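Local atomic coordinates of ricin B lectin (Clostridium thermocellum, PDB entry 3VSF), a protein that acts as an exo-beta-1,3-galactanase, probably releasing galactose from the ends of beta-1,3-galactan chains, and carries a galactose-binding beta-trefoil lectin module. Residues A[104-107]-A[112-115]; A[449-452]-A[456-459]. All coordinates share one frame; numbering follows the deposited sequence.

Interaction 1. Residues A[104-107]-A[112-115]; sequences LSRN and LNHC
Arg106 reaches over Asn113 and gives its NH2 to the backbone carbonyl of that residue. NH2 of Arg106 lies 2.7 Å from O of Asn113, but the N-H...O angle of 129° makes this a weak hydrogen bond. CA of Asn113 sits over one face of the guanidinium group. Two torsions bring the group there. CG of Arg106 stands between its backbone N and carbonyl carbon (chi1 62°), and the chain then bends at chi3 (-54°), turning the guanidinium across the backbone of 112-115.

The base of the Arg106 side chain lies against the carbonyl of Leu112, and the two CA atoms of these residues are 4.7 Å apart. The side chain of Leu112 points toward 104-107. Its CD1 rests 3.7 Å from O of Ser105 and 4.3 Å from CD1 of Leu104. The contact is thus polar and partly exposed around Arg106, and apolar and buried around the two leucines.

Neighbours hold both segments. Backbone bonds tie Leu104 to Val86, Arg106 to Leu84 and, on the other segment, Cys115 to Phe83. Arg106 lies just past the end of strand 98-105.

This is a turn between blades, as expected for the five-bladed beta-propeller of glycoside hydrolase family 43. Strand 98-105 is the outermost strand of one four-stranded sheet, and the chain then runs on to strand 116-124 of the next. Leu104 packs on Met133 and Met135, and Leu112 on Trp137, all in strand 131-138 of that next sheet.

Interaction 2. Residues A[449-452]-A[456-459]; sequences FTDI and YYKI
Phe449 turns the edge of its ring toward the face of Tyr457. The ring planes stand at 85° and the centroids are 5.9 Å apart, which is a T-shaped stack. Ile459 lies beside Phe449 and points the same way. Its CG2 is over one face of the phenyl ring, off centre toward the rim, and its CD1 comes within 3.5 Å of CE1 of Phe449. Asp451 is on the same side of the sheet. Its carboxylate plane is steeply inclined to the Tyr457 ring, with OD1 3.7 Å from CE1 of the tyrosine.

Thr450 and Lys458 project from the other side. CG2 of Ile452 meets the lysine chain nearly at a right angle, 3.7 Å from CG of Lys458. That branch lies beside the backbone N of Ile452, while CG1, between the backbone N and the carbonyl carbon (chi1 57°), leads to Tyr456 and comes 3.8 Å from its CB. The amino end of Lys458 forms a salt bridge with Asp486.

Three backbone bonds join the strands. N of Ile452 donates to O of Tyr456 (3.0 Å, nearly straight at 174°), and N of Lys458 to O of Thr450 (2.9 Å). N of Thr450 to O of Lys458 is longer and more bent.

The two strands form a hairpin of the beta-trefoil module. Strand 456-461 lies between 447-453 and 494-498, where Tyr457 packs on Leu496, and strand 409-414 flanks the hairpin beyond 447-453.

Overall arrangement
Interaction 1 comes first along the chain, and interaction 2 opens more than 300 residues later. Their centres are about 60 Å apart, their nearest atoms about 49 Å, and they lie on opposite sides of the chain's centre. They share no strand or sheet. Interaction 1 belongs to the family 43 hydrolase part, where it links two successive four-stranded sheets. Interaction 2 belongs to the ricin-type lectin part, where it joins neighbouring strands within one sheet. Both are local contacts between segments close in sequence, and neither lies at the residues that bind galactose. Their separation reflects the modular build of a hydrolase propeller followed by a sugar-binding trefoil.

Interaction 1. Residues A[104-107]-A[112-115]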
ATOM      1  N   LEU A 104      -4.039  25.352  -1.065  1.00 79.85           N
ATOM      2  CA  LEU A 104      -2.945  26.035  -1.741  1.00 78.86           C
ATOM      3  C   LEU A 104      -3.263  26.144  -3.227  1.00 81.18           C
ATOM      4  O   LEU A 104      -3.703  25.178  -3.848  1.00 82.14           O
ATOM      5  CB  LEU A 104      -1.630  25.283  -1.535  1.00 75.58           C
ATOM      6  CG  LEU A 104      -0.348  26.053  -1.851  1.00 74.87           C
ATOM      7  CD1 LEU A 104      -0.154  27.188  -0.856  1.00 76.98           C
ATOM      8  CD2 LEU A 104       0.856  25.126  -1.842  1.00 75.52           C
ATOM      9  N   SER A 105      -3.048  27.326  -3.793  1.00 81.91           N
ATOM     10  CA  SER A 105      -3.352  27.563  -5.200  1.00 82.32           C
ATOM     11  C   SER A 105      -2.150  28.131  -5.941  1.00 81.99           C
ATOM     12  O   SER A 105      -1.166  28.544  -5.325  1.00 81.38           O
ATOM     13  CB  SER A 105      -4.543  28.515  -5.333  1.00 82.92           C
ATOM     14  OG  SER A 105      -4.827  28.795  -6.693  1.00 83.37           O
ATOM     15  N   ARG A 106      -2.234  28.147  -7.267  1.00 81.72           N
ATOM     16  CA  ARG A 106      -1.197  28.757  -8.089  1.00 84.12           C
ATOM     17  C   ARG A 106      -1.232  30.270  -7.912  1.00 85.14           C
ATOM     18  O   ARG A 106      -0.367  30.988  -8.412  1.00 83.85           O
ATOM     19  CB  ARG A 106      -1.393  28.389  -9.560  1.00 83.28           C
ATOM     20  CG  ARG A 106      -2.702  28.882 -10.154  1.00 86.18           C
ATOM     21  CD  ARG A 106      -2.871  28.415 -11.592  1.00 87.72           C
ATOM     22  NE  ARG A 106      -1.731  28.786 -12.429  1.00 91.73           N
ATOM     23  CZ  ARG A 106      -1.601  29.958 -13.041  1.00 92.38           C
ATOM     24  NH1 ARG A 106      -2.542  30.884 -12.910  1.00 88.26           N
ATOM     25  NH2 ARG A 106      -0.531  30.206 -13.783  1.00 92.50           N
ATOM     26  N   ASN A 107      -2.246  30.744  -7.192  1.00 85.09           N
ATOM     27  CA  ASN A 107      -2.396  32.164  -6.902  1.00 84.66           C
ATOM     28  C   ASN A 107      -1.812  32.529  -5.541  1.00 84.34           C
ATOM     29  O   ASN A 107      -1.610  33.704  -5.235  1.00 88.16           O
ATOM     30  CB  ASN A 107      -3.872  32.565  -6.952  1.00 85.75           C
ATOM     31  CG  ASN A 107      -4.517  32.255  -8.289  1.00 90.68           C
ATOM     32  OD1 ASN A 107      -3.869  32.319  -9.334  1.00 89.05           O
ATOM     33  ND2 ASN A 107      -5.802  31.917  -8.262  1.00 89.67           N
ATOM     34  N   LEU A 112       4.384  30.350  -7.681  1.00 83.53           N
ATOM     35  CA  LEU A 112       3.467  29.221  -7.788  1.00 82.19           C
ATOM     36  C   LEU A 112       2.598  29.342  -9.034  1.00 83.97           C
ATOM     37  O   LEU A 112       1.775  28.472  -9.315  1.00 87.77           O
ATOM     38  CB  LEU A 112       2.588  29.113  -6.539  1.00 80.39           C
ATOM     39  CG  LEU A 112       3.310  28.815  -5.224  1.00 80.36           C
ATOM     40  CD1 LEU A 112       2.310  28.712  -4.082  1.00 78.79           C
ATOM     41  CD2 LEU A 112       4.132  27.541  -5.339  1.00 77.12           C
ATOM     42  N   ASN A 113       2.786  30.427  -9.778  1.00 85.20           N
ATOM     43  CA  ASN A 113       2.033  30.652 -11.006  1.00 86.98           C
ATOM     44  C   ASN A 113       2.401  29.651 -12.095  1.00 84.01           C
ATOM     45  O   ASN A 113       1.544  28.938 -12.613  1.00 86.57           O
ATOM     46  CB  ASN A 113       2.247  32.081 -11.513  1.00 91.07           C
ATOM     47  CG  ASN A 113       1.578  33.120 -10.634  1.00 89.27           C
ATOM     48  OD1 ASN A 113       2.040  33.408  -9.531  1.00 85.78           O
ATOM     49  ND2 ASN A 113       0.484  33.693 -11.123  1.00 88.59           N
ATOM     50  N   HIS A 114       3.683  29.601 -12.432  1.00 84.14           N
ATOM     51  CA  HIS A 114       4.162  28.726 -13.493  1.00 85.17           C
ATOM     52  C   HIS A 114       5.214  27.764 -12.949  1.00 84.40           C
ATOM     53  O   HIS A 114       6.413  28.016 -13.063  1.00 84.60           O
ATOM     54  CB  HIS A 114       4.743  29.563 -14.634  1.00 84.91           C
ATOM     55  CG  HIS A 114       5.107  28.767 -15.847  1.00 90.00           C
ATOM     56  ND1 HIS A 114       4.190  28.430 -16.820  1.00 92.89           N
ATOM     57  CD2 HIS A 114       6.289  28.247 -16.250  1.00 89.30           C
ATOM     58  CE1 HIS A 114       4.791  27.734 -17.767  1.00 91.71           C
ATOM     59  NE2 HIS A 114       6.066  27.609 -17.446  1.00 91.58           N
ATOM     60  N   CYS A 115       4.759  26.662 -12.358  1.00 82.44           N
ATOM     61  CA  CYS A 115       5.669  25.709 -11.728  1.00 80.60           C
ATOM     62  C   CYS A 115       5.065  24.313 -11.587  1.00 79.25           C
ATOM     63  O   CYS A 115       3.894  24.092 -11.895  1.00 78.89           O
ATOM     64  CB  CYS A 115       6.085  26.215 -10.345  1.00 76.97           C
ATOM     65  SG  CYS A 115       4.769  26.137  -9.104  1.00 78.63           S
TER

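Interaction 2. Residues A[449-452]-A[456-459]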
ATOM      1  N   PHE A 449     -12.675 -24.084 -11.286  1.00 68.46           N
ATOM      2  CA  PHE A 449     -13.429 -25.277 -10.925  1.00 63.11           C
ATOM      3  C   PHE A 449     -14.023 -25.945 -12.159  1.00 65.16           C
ATOM      4  O   PHE A 449     -14.740 -25.313 -12.935  1.00 67.57           O
ATOM      5  CB  PHE A 449     -14.539 -24.929  -9.932  1.00 59.73           C
ATOM      6  CG  PHE A 449     -14.037 -24.558  -8.567  1.00 61.63           C
ATOM      7  CD1 PHE A 449     -14.113 -25.459  -7.518  1.00 62.95           C
ATOM      8  CD2 PHE A 449     -13.481 -23.311  -8.333  1.00 59.56           C
ATOM      9  CE1 PHE A 449     -13.651 -25.121  -6.260  1.00 64.78           C
ATOM     10  CE2 PHE A 449     -13.016 -22.969  -7.077  1.00 59.64           C
ATOM     11  CZ  PHE A 449     -13.101 -23.875  -6.040  1.00 60.52           C
ATOM     12  N   THR A 450     -13.719 -27.226 -12.335  1.00 66.24           N
ATOM     13  CA  THR A 450     -14.243 -27.988 -13.459  1.00 65.82           C
ATOM     14  C   THR A 450     -15.152 -29.108 -12.967  1.00 71.28           C
ATOM     15  O   THR A 450     -14.692 -30.064 -12.344  1.00 71.58           O
ATOM     16  CB  THR A 450     -13.108 -28.596 -14.303  1.00 66.71           C
ATOM     17  OG1 THR A 450     -12.141 -27.584 -14.609  1.00 64.18           O
ATOM     18  CG2 THR A 450     -13.657 -29.179 -15.595  1.00 68.46           C
ATOM     19  N   ASP A 451     -16.446 -28.980 -13.244  1.00 75.03           N
ATOM     20  CA  ASP A 451     -17.428 -29.970 -12.815  1.00 74.06           C
ATOM     21  C   ASP A 451     -17.181 -31.321 -13.480  1.00 73.95           C
ATOM     22  O   ASP A 451     -17.110 -31.415 -14.705  1.00 72.59           O
ATOM     23  CB  ASP A 451     -18.848 -29.483 -13.121  1.00 77.48           C
ATOM     24  CG  ASP A 451     -19.915 -30.465 -12.669  1.00 80.56           C
ATOM     25  OD1 ASP A 451     -20.384 -30.348 -11.517  1.00 82.27           O
ATOM     26  OD2 ASP A 451     -20.289 -31.350 -13.466  1.00 78.16           O
ATOM     27  N   ILE A 452     -17.044 -32.361 -12.665  1.00 72.96           N
ATOM     28  CA  ILE A 452     -16.853 -33.715 -13.174  1.00 75.26           C
ATOM     29  C   ILE A 452     -18.064 -34.590 -12.862  1.00 79.86           C
ATOM     30  O   ILE A 452     -18.113 -35.760 -13.246  1.00 78.35           O
ATOM     31  CB  ILE A 452     -15.581 -34.368 -12.602  1.00 72.16           C
ATOM     32  CG1 ILE A 452     -15.628 -34.387 -11.074  1.00 71.09           C
ATOM     33  CG2 ILE A 452     -14.343 -33.633 -13.086  1.00 71.82           C
ATOM     34  CD1 ILE A 452     -14.378 -34.943 -10.432  1.00 65.68           C
ATOM     35  N   TYR A 456     -18.665 -33.015  -7.532  1.00 74.34           N
ATOM     36  CA  TYR A 456     -17.211 -32.996  -7.399  1.00 71.45           C
ATOM     37  C   TYR A 456     -16.562 -32.182  -8.514  1.00 70.34           C
ATOM     38  O   TYR A 456     -17.074 -32.127  -9.633  1.00 71.77           O
ATOM     39  CB  TYR A 456     -16.650 -34.420  -7.377  1.00 71.38           C
ATOM     40  CG  TYR A 456     -16.823 -35.125  -6.050  1.00 70.06           C
ATOM     41  CD1 TYR A 456     -15.872 -34.996  -5.046  1.00 64.87           C
ATOM     42  CD2 TYR A 456     -17.936 -35.920  -5.801  1.00 72.44           C
ATOM     43  CE1 TYR A 456     -16.024 -35.637  -3.831  1.00 65.46           C
ATOM     44  CE2 TYR A 456     -18.095 -36.566  -4.588  1.00 67.40           C
ATOM     45  CZ  TYR A 456     -17.136 -36.420  -3.607  1.00 67.99           C
ATOM     46  OH  TYR A 456     -17.292 -37.060  -2.398  1.00 65.33           O
ATOM     47  N   TYR A 457     -15.434 -31.552  -8.201  1.00 68.27           N
ATOM     48  CA  TYR A 457     -14.741 -30.701  -9.160  1.00 70.29           C
ATOM     49  C   TYR A 457     -13.254 -31.022  -9.244  1.00 68.13           C
ATOM     50  O   TYR A 457     -12.680 -31.611  -8.325  1.00 61.33           O
ATOM     51  CB  TYR A 457     -14.903 -29.225  -8.784  1.00 68.64           C
ATOM     52  CG  TYR A 457     -16.334 -28.744  -8.698  1.00 72.14           C
ATOM     53  CD1 TYR A 457     -16.995 -28.264  -9.821  1.00 71.68           C
ATOM     54  CD2 TYR A 457     -17.019 -28.754  -7.489  1.00 73.31           C
ATOM     55  CE1 TYR A 457     -18.300 -27.818  -9.746  1.00 75.65           C
ATOM     56  CE2 TYR A 457     -18.325 -28.309  -7.404  1.00 74.85           C
ATOM     57  CZ  TYR A 457     -18.961 -27.842  -8.536  1.00 79.89           C
ATOM     58  OH  TYR A 457     -20.263 -27.399  -8.456  1.00 85.74           O
ATOM     59  N   LYS A 458     -12.638 -30.630 -10.356  1.00 68.99           N
ATOM     60  CA  LYS A 458     -11.186 -30.638 -10.481  1.00 62.98           C
ATOM     61  C   LYS A 458     -10.692 -29.198 -10.428  1.00 63.28           C
ATOM     62  O   LYS A 458     -10.893 -28.430 -11.368  1.00 66.39           O
ATOM     63  CB  LYS A 458     -10.746 -31.298 -11.789  1.00 60.80           C
ATOM     64  CG  LYS A 458     -10.970 -32.801 -11.841  1.00 68.67           C
ATOM     65  CD  LYS A 458     -10.342 -33.412 -13.085  1.00 66.66           C
ATOM     66  CE  LYS A 458     -10.913 -32.797 -14.353  1.00 67.56           C
ATOM     67  NZ  LYS A 458     -10.297 -33.375 -15.579  1.00 66.20           N
ATOM     68  N   ILE A 459     -10.054 -28.834  -9.321  1.00 60.37           N
ATOM     69  CA  ILE A 459      -9.603 -27.463  -9.118  1.00 59.13           C
ATOM     70  C   ILE A 459      -8.191 -27.259  -9.657  1.00 59.03           C
ATOM     71  O   ILE A 459      -7.211 -27.659  -9.026  1.00 58.54           O
ATOM     72  CB  ILE A 459      -9.649 -27.080  -7.629  1.00 57.66           C
ATOM     73  CG1 ILE A 459     -10.971 -27.534  -7.008  1.00 55.48           C
ATOM     74  CG2 ILE A 459      -9.454 -25.582  -7.460  1.00 55.87           C
ATOM     75  CD1 ILE A 459     -11.062 -27.302  -5.518  1.00 53.91           C
TER